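Local coordinates for protein CurD (PDB 5KP7) that probably acts as a hydroxymethylglutaryl-CoA synthase-type enzyme of the thiolase-like superfamily and binds 4'-phosphopantetheine, at residues Tyr244-Arg253 with Met280-Arg291; Gln136-Gln146 with Ser349-Tyr359. The protein carries 3 engineered substitutions. One frame throughout, in Å; residues are numbered along the deposited sequence.

From the N terminus, the chain first lays down 136-146, the turn and start of helix 140-154. After 202 intervening residues the beta-hairpin 349-359 of the large mixed sheet comes back against it and closes contact 2. Within that long excursion, helix 237-258 and helix 278-293 meet as contact 1, closing a much shorter loop of 26 residues, so contact 1 lies wholly within the span of contact 2. The hairpin joins the two: Ser-349, Glu-357 and Tyr-359 face helix 140-154, while Tyr-350, Ser-356 and Phe-358 lie on its other face, against helix 237-258. Cys-247 CB packs 3.3 Å from Ser-356 OG. Contact 1 sets helix 278-293 beside helix 237-258 in the same layer, over the edge strand 270-273.

Contact 1 of 2, residues Tyr244-Arg253 with Met280-Arg291; sequences YLDCCENAYR and MVKGAHRNMMRR. With PNS (4'-phosphopantetheine), chain E.
Met-280 sets its methyl over the centre of the Tyr-244 ring, CE 3.5 Å from the ring centroid and almost on the normal: a CH-pi contact, with the sulfur farther out above the same face as a Met-aromatic pair. The bend at chi3 (-81°) is what turns the methyl down onto the ring. Both residues also line the 4'-phosphopantetheine pocket, Met-280 SD lying 3.7 Å from C43 of the ligand, whose sulfur S44 rests near Tyr-244 CB. The Tyr-244 hydroxyl is held by a hydrogen bond to His-274 O. At the ring edge Ala-284 CB comes 3.9 Å from Tyr-244 CE1, and Leu-245 CD2 reaches Ala-284 CA at 3.6 Å.

One turn on, the doubly bent chain of Met-288 fills the interface, its CG 3.8 Å from Cys-248 SG and its CE 3.7 Å from Tyr-252 CB. Farther along, Glu-249 lies across the Arg-291 guanidinium with CG over its centre, the carboxylate and guanidinium planes only 5° apart. Glu-249 OE2 to Arg-291 NE is a long salt bridge, electrostatic only, because the oxygen lies well out of the guanidinium plane. Arg-253 does better, NH2 donating to Glu-249 OE2 at 2.8 Å in its own plane. The two arginines share this one carboxylate, which probably balances their charges in part, and a water links Glu-249 O to Arg-291 NH2. Glu-249 OE1 has a further salt bridge, to a basic side chain of another protein chain.

The segment axes cross at 45°. On the sheet side, Tyr-244, Cys-248 and Val-281 rest on Phe-273 of strand 270-273 and Ala-251 packs on Phe-348 of strand 343-351, while Met-289 meets helix 297-307.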
loop_
_atom_site.group_PDB
_atom_site.type_symbol
_atom_site.label_atom_id
_atom_site.label_comp_id
_atom_site.label_asym_id
_atom_site.label_seq_id
_atom_site.Cartn_x
_atom_site.Cartn_y
_atom_site.Cartn_z
ATOM N N TYR A 244 7.181 6.537 -8.612
ATOM C CA TYR A 244 6.235 6.972 -7.574
ATOM C C TYR A 244 6.315 8.493 -7.367
ATOM O O TYR A 244 5.300 9.189 -7.313
ATOM C CB TYR A 244 6.537 6.244 -6.283
ATOM C CG TYR A 244 5.614 6.516 -5.092
ATOM C CD1 TYR A 244 5.659 7.710 -4.401
ATOM C CD2 TYR A 244 4.749 5.544 -4.624
ATOM C CE1 TYR A 244 4.857 7.930 -3.300
ATOM C CE2 TYR A 244 3.925 5.766 -3.515
ATOM C CZ TYR A 244 3.996 6.969 -2.857
ATOM O OH TYR A 244 3.218 7.217 -1.751
ATOM N N LEU A 245 7.535 9.009 -7.243
ATOM C CA LEU A 245 7.734 10.442 -7.044
ATOM C C LEU A 245 7.258 11.275 -8.232
ATOM O O LEU A 245 6.595 12.292 -8.042
ATOM C CB LEU A 245 9.214 10.724 -6.751
ATOM C CG LEU A 245 9.697 10.220 -5.390
ATOM C CD1 LEU A 245 11.217 10.130 -5.329
ATOM C CD2 LEU A 245 9.184 11.111 -4.293
ATOM N N ASP A 246 7.566 10.829 -9.446
ATOM C CA ASP A 246 7.053 11.468 -10.662
ATOM C C ASP A 246 5.512 11.493 -10.669
ATOM O O ASP A 246 4.917 12.498 -10.983
ATOM C CB ASP A 246 7.551 10.802 -11.935
ATOM C CG ASP A 246 8.999 11.114 -12.284
ATOM O OD1 ASP A 246 9.563 12.133 -11.789
ATOM O OD2 ASP A 246 9.560 10.358 -13.126
ATOM N N CYS A 247 4.883 10.385 -10.326
ATOM C CA CYS A 247 3.431 10.294 -10.341
ATOM C C CYS A 247 2.793 11.121 -9.226
ATOM O O CYS A 247 1.735 11.715 -9.409
ATOM C CB CYS A 247 2.989 8.846 -10.248
ATOM S SG CYS A 247 3.228 7.929 -11.800
ATOM N N CYS A 248 3.442 11.161 -8.075
ATOM C CA CYS A 248 2.938 11.940 -6.953
ATOM C C CYS A 248 2.825 13.408 -7.387
ATOM O O CYS A 248 1.768 14.038 -7.182
ATOM C CB CYS A 248 3.835 11.738 -5.735
ATOM S SG CYS A 248 3.166 12.389 -4.185
ATOM N N GLU A 249 3.869 13.921 -8.054
ATOM C CA GLU A 249 3.857 15.288 -8.600
ATOM C C GLU A 249 2.782 15.494 -9.671
ATOM O O GLU A 249 2.022 16.475 -9.616
ATOM C CB GLU A 249 5.243 15.631 -9.170
ATOM C CG GLU A 249 5.279 16.887 -10.032
ATOM C CD GLU A 249 6.675 17.353 -10.437
ATOM O OE1 GLU A 249 7.700 16.712 -10.111
ATOM O OE2 GLU A 249 6.742 18.429 -11.103
ATOM N N ASN A 250 2.758 14.599 -10.661
ATOM C CA ASN A 250 1.919 14.819 -11.850
ATOM C C ASN A 250 0.441 14.526 -11.605
ATOM O O ASN A 250 -0.407 15.235 -12.125
ATOM C CB ASN A 250 2.444 14.045 -13.073
ATOM C CG ASN A 250 3.653 14.690 -13.704
ATOM O OD1 ASN A 250 3.542 15.727 -14.338
ATOM N ND2 ASN A 250 4.809 14.082 -13.555
ATOM N N ALA A 251 0.120 13.514 -10.813
ATOM C CA ALA A 251 -1.284 13.296 -10.444
ATOM C C ALA A 251 -1.866 14.470 -9.639
ATOM O O ALA A 251 -2.998 14.916 -9.866
ATOM C CB ALA A 251 -1.442 11.980 -9.702
ATOM N N TYR A 252 -1.085 14.962 -8.694
ATOM C CA TYR A 252 -1.505 16.125 -7.919
ATOM C C TYR A 252 -1.658 17.363 -8.817
ATOM O O TYR A 252 -2.617 18.111 -8.653
ATOM C CB TYR A 252 -0.577 16.417 -6.731
ATOM C CG TYR A 252 -1.078 17.607 -5.933
ATOM C CD1 TYR A 252 -2.206 17.487 -5.118
ATOM C CD2 TYR A 252 -0.473 18.864 -6.041
ATOM C CE1 TYR A 252 -2.725 18.570 -4.442
ATOM C CE2 TYR A 252 -0.987 19.942 -5.356
ATOM C CZ TYR A 252 -2.105 19.787 -4.560
ATOM O OH TYR A 252 -2.584 20.887 -3.862
ATOM N N ARG A 253 -0.751 17.556 -9.775
ATOM C CA ARG A 253 -0.865 18.702 -10.701
ATOM C C ARG A 253 -2.184 18.639 -11.455
ATOM O O ARG A 253 -2.843 19.652 -11.633
ATOM C CB ARG A 253 0.297 18.759 -11.690
ATOM C CG ARG A 253 0.139 19.908 -12.695
ATOM C CD ARG A 253 1.382 20.235 -13.510
ATOM N NE ARG A 253 2.527 20.530 -12.643
ATOM C CZ ARG A 253 3.627 19.774 -12.518
ATOM N NH1 ARG A 253 3.798 18.657 -13.214
ATOM N NH2 ARG A 253 4.587 20.166 -11.690
ATOM N N MET A 280 9.740 6.079 2.616
ATOM C CA MET A 280 9.601 6.657 1.298
ATOM C C MET A 280 8.424 7.597 1.175
ATOM O O MET A 280 8.478 8.530 0.376
ATOM C CB MET A 280 9.598 5.618 0.166
ATOM C CG MET A 280 8.504 4.631 0.227
ATOM S SD MET A 280 8.316 3.865 -1.406
ATOM C CE MET A 280 7.363 5.111 -2.260
ATOM N N VAL A 281 7.381 7.410 2.002
ATOM C CA VAL A 281 6.299 8.369 2.076
ATOM C C VAL A 281 6.811 9.685 2.702
ATOM O O VAL A 281 6.492 10.768 2.225
ATOM C CB VAL A 281 5.086 7.766 2.832
ATOM C CG1 VAL A 281 4.005 8.807 3.097
ATOM C CG2 VAL A 281 4.525 6.587 2.031
ATOM N N LYS A 282 7.648 9.570 3.722
ATOM C CA LYS A 282 8.302 10.763 4.299
ATOM C C LYS A 282 9.100 11.501 3.225
ATOM O O LYS A 282 8.998 12.723 3.098
ATOM C CB LYS A 282 9.167 10.377 5.505
ATOM C CG LYS A 282 9.798 11.578 6.217
ATOM C CD LYS A 282 10.356 11.144 7.581
ATOM C CE LYS A 282 11.183 12.200 8.212
ATOM N NZ LYS A 282 11.674 11.756 9.548
ATOM N N GLY A 283 9.849 10.762 2.404
ATOM C CA GLY A 283 10.565 11.363 1.270
ATOM C C GLY A 283 9.688 12.020 0.208
ATOM O O GLY A 283 10.000 13.103 -0.278
ATOM N N ALA A 284 8.585 11.364 -0.144
ATOM C CA ALA A 284 7.628 11.930 -1.100
ATOM C C ALA A 284 6.974 13.222 -0.605
ATOM O O ALA A 284 6.899 14.218 -1.331
ATOM C CB ALA A 284 6.573 10.895 -1.479
ATOM N N HIS A 285 6.536 13.210 0.650
ATOM C CA HIS A 285 5.923 14.379 1.254
ATOM C C HIS A 285 6.941 15.535 1.279
ATOM O O HIS A 285 6.578 16.670 0.975
ATOM C CB HIS A 285 5.434 14.042 2.674
ATOM C CG HIS A 285 5.055 15.234 3.490
ATOM N ND1 HIS A 285 5.915 15.789 4.408
ATOM C CD2 HIS A 285 3.928 15.978 3.533
ATOM C CE1 HIS A 285 5.342 16.831 4.978
ATOM N NE2 HIS A 285 4.135 16.964 4.468
ATOM N N ARG A 286 8.184 15.231 1.623
ATOM C CA ARG A 286 9.242 16.246 1.664
ATOM C C ARG A 286 9.446 16.844 0.266
ATOM O O ARG A 286 9.499 18.070 0.103
ATOM C CB ARG A 286 10.536 15.635 2.179
ATOM C CG ARG A 286 11.764 16.562 2.163
ATOM C CD ARG A 286 13.034 15.718 2.085
ATOM N NE ARG A 286 13.127 14.885 3.236
ATOM C CZ ARG A 286 13.427 13.588 3.310
ATOM N NH1 ARG A 286 13.820 12.839 2.285
ATOM N NH2 ARG A 286 13.392 13.051 4.520
ATOM N N ASN A 287 9.500 15.980 -0.749
ATOM C CA ASN A 287 9.678 16.453 -2.126
ATOM C C ASN A 287 8.524 17.364 -2.563
ATOM O O ASN A 287 8.732 18.437 -3.148
ATOM C CB ASN A 287 9.826 15.253 -3.064
ATOM C CG ASN A 287 10.164 15.652 -4.486
ATOM O OD1 ASN A 287 9.487 15.235 -5.432
ATOM N ND2 ASN A 287 11.227 16.410 -4.648
ATOM N N MET A 288 7.300 16.948 -2.260
ATOM C CA MET A 288 6.142 17.769 -2.571
ATOM C C MET A 288 6.144 19.131 -1.860
ATOM O O MET A 288 5.873 20.165 -2.484
ATOM C CB MET A 288 4.846 17.036 -2.229
ATOM C CG MET A 288 4.608 15.767 -3.057
ATOM S SD MET A 288 4.087 16.102 -4.749
ATOM C CE MET A 288 2.377 16.516 -4.452
ATOM N N MET A 289 6.429 19.120 -0.555
ATOM C CA MET A 289 6.483 20.366 0.236
ATOM C C MET A 289 7.599 21.312 -0.253
ATOM O O MET A 289 7.375 22.526 -0.353
ATOM C CB MET A 289 6.639 20.072 1.727
ATOM C CG MET A 289 5.398 19.467 2.392
ATOM S SD MET A 289 3.990 20.591 2.477
ATOM C CE MET A 289 4.514 21.736 3.745
ATOM N N ARG A 290 8.773 20.763 -0.557
ATOM C CA ARG A 290 9.911 21.568 -1.082
ATOM C C ARG A 290 9.497 22.257 -2.397
ATOM O O ARG A 290 9.710 23.457 -2.560
ATOM C CB ARG A 290 11.142 20.657 -1.268
ATOM C CG ARG A 290 12.532 21.266 -1.462
ATOM C CD ARG A 290 13.646 20.217 -1.185
ATOM N NE ARG A 290 13.367 18.921 -1.839
ATOM C CZ ARG A 290 13.740 17.696 -1.410
ATOM N NH1 ARG A 290 14.485 17.521 -0.312
ATOM N NH2 ARG A 290 13.371 16.619 -2.110
ATOM N N ARG A 291 8.881 21.519 -3.314
ATOM C CA ARG A 291 8.555 22.062 -4.641
ATOM C C ARG A 291 7.328 22.990 -4.618
ATOM O O ARG A 291 7.364 24.095 -5.183
ATOM C CB ARG A 291 8.368 20.933 -5.644
ATOM C CG ARG A 291 8.303 21.388 -7.110
ATOM C CD ARG A 291 8.062 20.212 -8.045
ATOM N NE ARG A 291 7.033 19.354 -7.474
ATOM C CZ ARG A 291 5.706 19.523 -7.577
ATOM N NH1 ARG A 291 5.169 20.517 -8.301
ATOM N NH2 ARG A 291 4.902 18.662 -6.947
HETATM O O23 PNS E . 16.665 0.842 1.767
HETATM P P24 PNS E . 16.571 0.121 0.443
HETATM O O26 PNS E . 17.773 -0.637 -0.078
HETATM O O27 PNS E . 15.389 -0.995 0.502
HETATM C C28 PNS E . 14.098 -0.696 1.013
HETATM C C29 PNS E . 13.523 -1.876 1.799
HETATM C C30 PNS E . 12.056 -1.721 2.173
HETATM C C31 PNS E . 14.525 -2.904 2.378
HETATM C C32 PNS E . 13.262 -2.906 0.581
HETATM O O33 PNS E . 12.691 -4.167 1.029
HETATM C C34 PNS E . 12.388 -2.510 -0.591
HETATM O O35 PNS E . 12.849 -1.847 -1.516
HETATM N N36 PNS E . 11.100 -2.840 -0.506
HETATM C C37 PNS E . 10.076 -2.129 -1.241
HETATM C C38 PNS E . 9.871 -2.590 -2.662
HETATM C C39 PNS E . 8.762 -1.698 -3.167
HETATM O O40 PNS E . 7.597 -2.060 -3.057
HETATM N N41 PNS E . 9.134 -0.520 -3.679
HETATM C C42 PNS E . 8.137 0.403 -4.174
HETATM C C43 PNS E . 8.700 1.783 -4.440
HETATM S S44 PNS E . 7.328 2.721 -5.137
HETATM O O HOH W 1 2.506 18.816 -8.161
#

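Contact 2 of 2, residues Gln136-Gln146 with Ser349-Tyr359; sequences QACYSGTAGLQ and SYGSGCCSEFY
Cys-138 and Gly-351 bring their CA atoms to 4.1 Å where the turn leading into helix 140-154 meets a beta-hairpin, the segment axes of 140-146 and 355-359 crossing at 56°. This is helix-on-sheet packing within the thiolase-like fold. Gly-351 permits the approach, since a CB there would run into Gln-136 O and Tyr-139 N.

With CG anti to the backbone N (chi1 178°), Tyr-139 reaches across the hairpin strands. Its OH donates to Glu-357 OE2 at 2.7 Å; the acceptor lies at the ring edge in plane. Cys-355 SG stands over a face of the same ring, 4.2 Å from the centroid, a sulfur-aromatic contact. A phenylalanine at Tyr-139 would probably leave Glu-357 OE2 without this donor and its carboxylate freer to turn.

Farther along the helix, Thr-142 OG1 and Tyr-359 OH share a hydrogen bond of 2.9 Å, and Gln-146 NE2 sits over a Tyr-359 face, displaced to the rim. Helix 325-336 borders this corner through Leu-326. Back at the turn, one water accepts from Cys-138 N at 3.2 Å and from Ser-352 N at 2.8 Å, bridging the two backbones.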
loop_
_atom_site.group_PDB
_atom_site.type_symbol
_atom_site.label_atom_id
_atom_site.label_comp_id
_atom_site.label_asym_id
_atom_site.label_seq_id
_atom_site.Cartn_x
_atom_site.Cartn_y
_atom_site.Cartn_z
ATOM N N GLN A 136 -4.392 -3.572 -11.394
ATOM C CA GLN A 136 -3.377 -2.584 -11.881
ATOM C C GLN A 136 -2.431 -2.306 -10.714
ATOM O O GLN A 136 -2.350 -1.193 -10.143
ATOM C CB GLN A 136 -3.968 -1.300 -12.463
ATOM C CG GLN A 136 -2.925 -0.244 -12.908
ATOM C CD GLN A 136 -1.595 -0.787 -13.392
ATOM O OE1 GLN A 136 -0.518 -0.497 -12.776
ATOM N NE2 GLN A 136 -1.609 -1.500 -14.461
ATOM N N ALA A 137 -1.743 -3.379 -10.365
ATOM C CA ALA A 137 -0.868 -3.407 -9.200
ATOM C C ALA A 137 -1.541 -2.698 -8.018
ATOM O O ALA A 137 -2.732 -2.934 -7.775
ATOM C CB ALA A 137 0.470 -2.849 -9.551
ATOM N N CYS A 138 -0.832 -1.835 -7.276
ATOM C CA CYS A 138 -1.425 -1.291 -6.056
ATOM C C CYS A 138 -2.473 -0.200 -6.290
ATOM O O CYS A 138 -3.068 0.264 -5.340
ATOM C CB CYS A 138 -0.351 -0.755 -5.104
ATOM S SG CYS A 138 0.954 -1.929 -4.740
ATOM N N TYR A 139 -2.696 0.204 -7.539
ATOM C CA TYR A 139 -3.772 1.124 -7.910
ATOM C C TYR A 139 -5.138 0.435 -7.926
ATOM O O TYR A 139 -6.163 1.086 -8.006
ATOM C CB TYR A 139 -3.447 1.775 -9.286
ATOM C CG TYR A 139 -4.484 2.709 -9.845
ATOM C CD1 TYR A 139 -4.809 3.883 -9.219
ATOM C CD2 TYR A 139 -5.100 2.425 -11.065
ATOM C CE1 TYR A 139 -5.786 4.730 -9.708
ATOM C CE2 TYR A 139 -6.050 3.272 -11.574
ATOM C CZ TYR A 139 -6.393 4.423 -10.895
ATOM O OH TYR A 139 -7.360 5.258 -11.428
ATOM N N SER A 140 -5.146 -0.894 -7.850
ATOM C CA SER A 140 -6.390 -1.650 -7.998
ATOM C C SER A 140 -7.483 -1.162 -7.047
ATOM O O SER A 140 -8.640 -1.025 -7.440
ATOM C CB SER A 140 -6.106 -3.139 -7.783
ATOM O OG SER A 140 -5.689 -3.411 -6.448
ATOM N N GLY A 141 -7.139 -0.950 -5.778
ATOM C CA GLY A 141 -8.152 -0.527 -4.814
ATOM C C GLY A 141 -8.821 0.791 -5.171
ATOM O O GLY A 141 -10.058 0.940 -5.170
ATOM N N THR A 142 -7.995 1.787 -5.470
ATOM C CA THR A 142 -8.509 3.067 -5.892
ATOM C C THR A 142 -9.381 2.946 -7.154
ATOM O O THR A 142 -10.454 3.549 -7.219
ATOM C CB THR A 142 -7.363 4.078 -6.074
ATOM O OG1 THR A 142 -6.811 4.343 -4.775
ATOM C CG2 THR A 142 -7.838 5.359 -6.719
ATOM N N ALA A 143 -8.925 2.210 -8.144
ATOM C CA ALA A 143 -9.733 2.004 -9.338
ATOM C C ALA A 143 -11.118 1.424 -8.992
ATOM O O ALA A 143 -12.159 1.897 -9.498
ATOM C CB ALA A 143 -8.990 1.135 -10.329
ATOM N N GLY A 144 -11.158 0.408 -8.125
ATOM C CA GLY A 144 -12.424 -0.175 -7.680
ATOM C C GLY A 144 -13.310 0.821 -6.962
ATOM O O GLY A 144 -14.535 0.903 -7.214
ATOM N N LEU A 145 -12.706 1.609 -6.071
ATOM C CA LEU A 145 -13.464 2.616 -5.359
ATOM C C LEU A 145 -14.067 3.644 -6.326
ATOM O O LEU A 145 -15.224 4.022 -6.198
ATOM C CB LEU A 145 -12.580 3.322 -4.327
ATOM C CG LEU A 145 -13.198 4.514 -3.581
ATOM C CD1 LEU A 145 -14.507 4.201 -2.855
ATOM C CD2 LEU A 145 -12.162 5.098 -2.625
ATOM N N GLN A 146 -13.285 4.089 -7.301
ATOM C CA GLN A 146 -13.797 5.041 -8.289
ATOM C C GLN A 146 -14.924 4.458 -9.115
ATOM O O GLN A 146 -15.874 5.165 -9.419
ATOM C CB GLN A 146 -12.665 5.581 -9.168
ATOM C CG GLN A 146 -11.663 6.433 -8.372
ATOM C CD GLN A 146 -12.286 7.668 -7.740
ATOM O OE1 GLN A 146 -13.227 8.252 -8.278
ATOM N NE2 GLN A 146 -11.785 8.061 -6.594
ATOM N N SER A 349 -2.740 7.466 -4.583
ATOM C CA SER A 349 -2.604 6.072 -4.970
ATOM C C SER A 349 -1.584 5.902 -6.067
ATOM O O SER A 349 -1.562 6.684 -7.018
ATOM C CB SER A 349 -3.971 5.578 -5.492
ATOM O OG SER A 349 -3.892 4.226 -5.833
ATOM N N TYR A 350 -0.751 4.875 -5.966
ATOM C CA TYR A 350 0.230 4.505 -7.018
ATOM C C TYR A 350 0.173 3.009 -7.214
ATOM O O TYR A 350 0.056 2.271 -6.236
ATOM C CB TYR A 350 1.666 4.854 -6.616
ATOM C CG TYR A 350 2.705 4.479 -7.653
ATOM C CD1 TYR A 350 2.865 5.236 -8.803
ATOM C CD2 TYR A 350 3.490 3.338 -7.518
ATOM C CE1 TYR A 350 3.776 4.899 -9.788
ATOM C CE2 TYR A 350 4.422 3.005 -8.491
ATOM C CZ TYR A 350 4.557 3.784 -9.624
ATOM O OH TYR A 350 5.458 3.442 -10.597
ATOM N N GLY A 351 0.270 2.548 -8.461
ATOM C CA GLY A 351 0.499 1.151 -8.717
ATOM C C GLY A 351 1.600 1.035 -9.750
ATOM O O GLY A 351 1.561 1.742 -10.773
ATOM N N SER A 352 2.574 0.163 -9.506
ATOM C CA SER A 352 3.646 -0.094 -10.491
ATOM C C SER A 352 3.087 -0.461 -11.861
ATOM O O SER A 352 1.983 -1.051 -11.967
ATOM C CB SER A 352 4.514 -1.250 -10.019
ATOM O OG SER A 352 5.188 -0.861 -8.858
ATOM N N GLY A 353 3.809 -0.087 -12.904
ATOM C CA GLY A 353 3.465 -0.517 -14.250
ATOM C C GLY A 353 3.118 0.493 -15.324
ATOM O O GLY A 353 3.320 0.142 -16.493
ATOM N N CYS A 354 2.556 1.671 -15.056
ATOM C CA CYS A 354 2.105 2.207 -13.771
ATOM C C CYS A 354 0.828 3.049 -13.984
ATOM O O CYS A 354 0.524 3.453 -15.120
ATOM C CB CYS A 354 3.178 3.111 -13.108
ATOM S SG CYS A 354 3.384 4.787 -13.812
ATOM N N CYS A 355 0.111 3.332 -12.896
ATOM C CA CYS A 355 -0.992 4.304 -12.906
ATOM C C CYS A 355 -1.098 4.899 -11.495
ATOM O O CYS A 355 -0.652 4.290 -10.521
ATOM C CB CYS A 355 -2.313 3.677 -13.370
ATOM S SG CYS A 355 -3.539 4.903 -13.892
ATOM N N SER A 356 -1.651 6.091 -11.389
ATOM C CA SER A 356 -1.749 6.798 -10.133
ATOM C C SER A 356 -2.925 7.758 -10.134
ATOM O O SER A 356 -3.405 8.156 -11.188
ATOM C CB SER A 356 -0.451 7.560 -9.848
ATOM O OG SER A 356 -0.294 8.686 -10.718
ATOM N N GLU A 357 -3.352 8.138 -8.933
ATOM C CA GLU A 357 -4.465 9.048 -8.773
ATOM C C GLU A 357 -4.380 9.784 -7.463
ATOM O O GLU A 357 -4.025 9.197 -6.443
ATOM C CB GLU A 357 -5.799 8.294 -8.876
ATOM C CG GLU A 357 -7.037 9.160 -8.861
ATOM C CD GLU A 357 -8.280 8.521 -9.462
ATOM O OE1 GLU A 357 -9.364 9.101 -9.254
ATOM O OE2 GLU A 357 -8.192 7.502 -10.200
ATOM N N PHE A 358 -4.702 11.074 -7.504
ATOM C CA PHE A 358 -4.859 11.899 -6.305
ATOM C C PHE A 358 -6.315 12.320 -6.202
ATOM O O PHE A 358 -6.923 12.761 -7.193
ATOM C CB PHE A 358 -3.947 13.127 -6.356
ATOM C CG PHE A 358 -3.944 13.933 -5.073
ATOM C CD1 PHE A 358 -4.949 14.867 -4.791
ATOM C CD2 PHE A 358 -2.959 13.726 -4.121
ATOM C CE1 PHE A 358 -4.959 15.582 -3.589
ATOM C CE2 PHE A 358 -2.973 14.417 -2.916
ATOM C CZ PHE A 358 -3.953 15.357 -2.664
ATOM N N TYR A 359 -6.898 12.148 -5.010
ATOM C CA TYR A 359 -8.309 12.440 -4.801
ATOM C C TYR A 359 -8.537 12.816 -3.350
ATOM O O TYR A 359 -7.582 12.844 -2.601
ATOM C CB TYR A 359 -9.176 11.264 -5.228
ATOM C CG TYR A 359 -8.914 9.911 -4.587
ATOM C CD1 TYR A 359 -7.812 9.145 -4.924
ATOM C CD2 TYR A 359 -9.851 9.341 -3.749
ATOM C CE1 TYR A 359 -7.609 7.867 -4.388
ATOM C CE2 TYR A 359 -9.668 8.046 -3.220
ATOM C CZ TYR A 359 -8.561 7.312 -3.571
ATOM O OH TYR A 359 -8.413 6.019 -3.069
HETATM O O HOH W 2 -2.235 2.801 -4.213
HETATM O O HOH W 3 2.325 -1.375 -7.127
#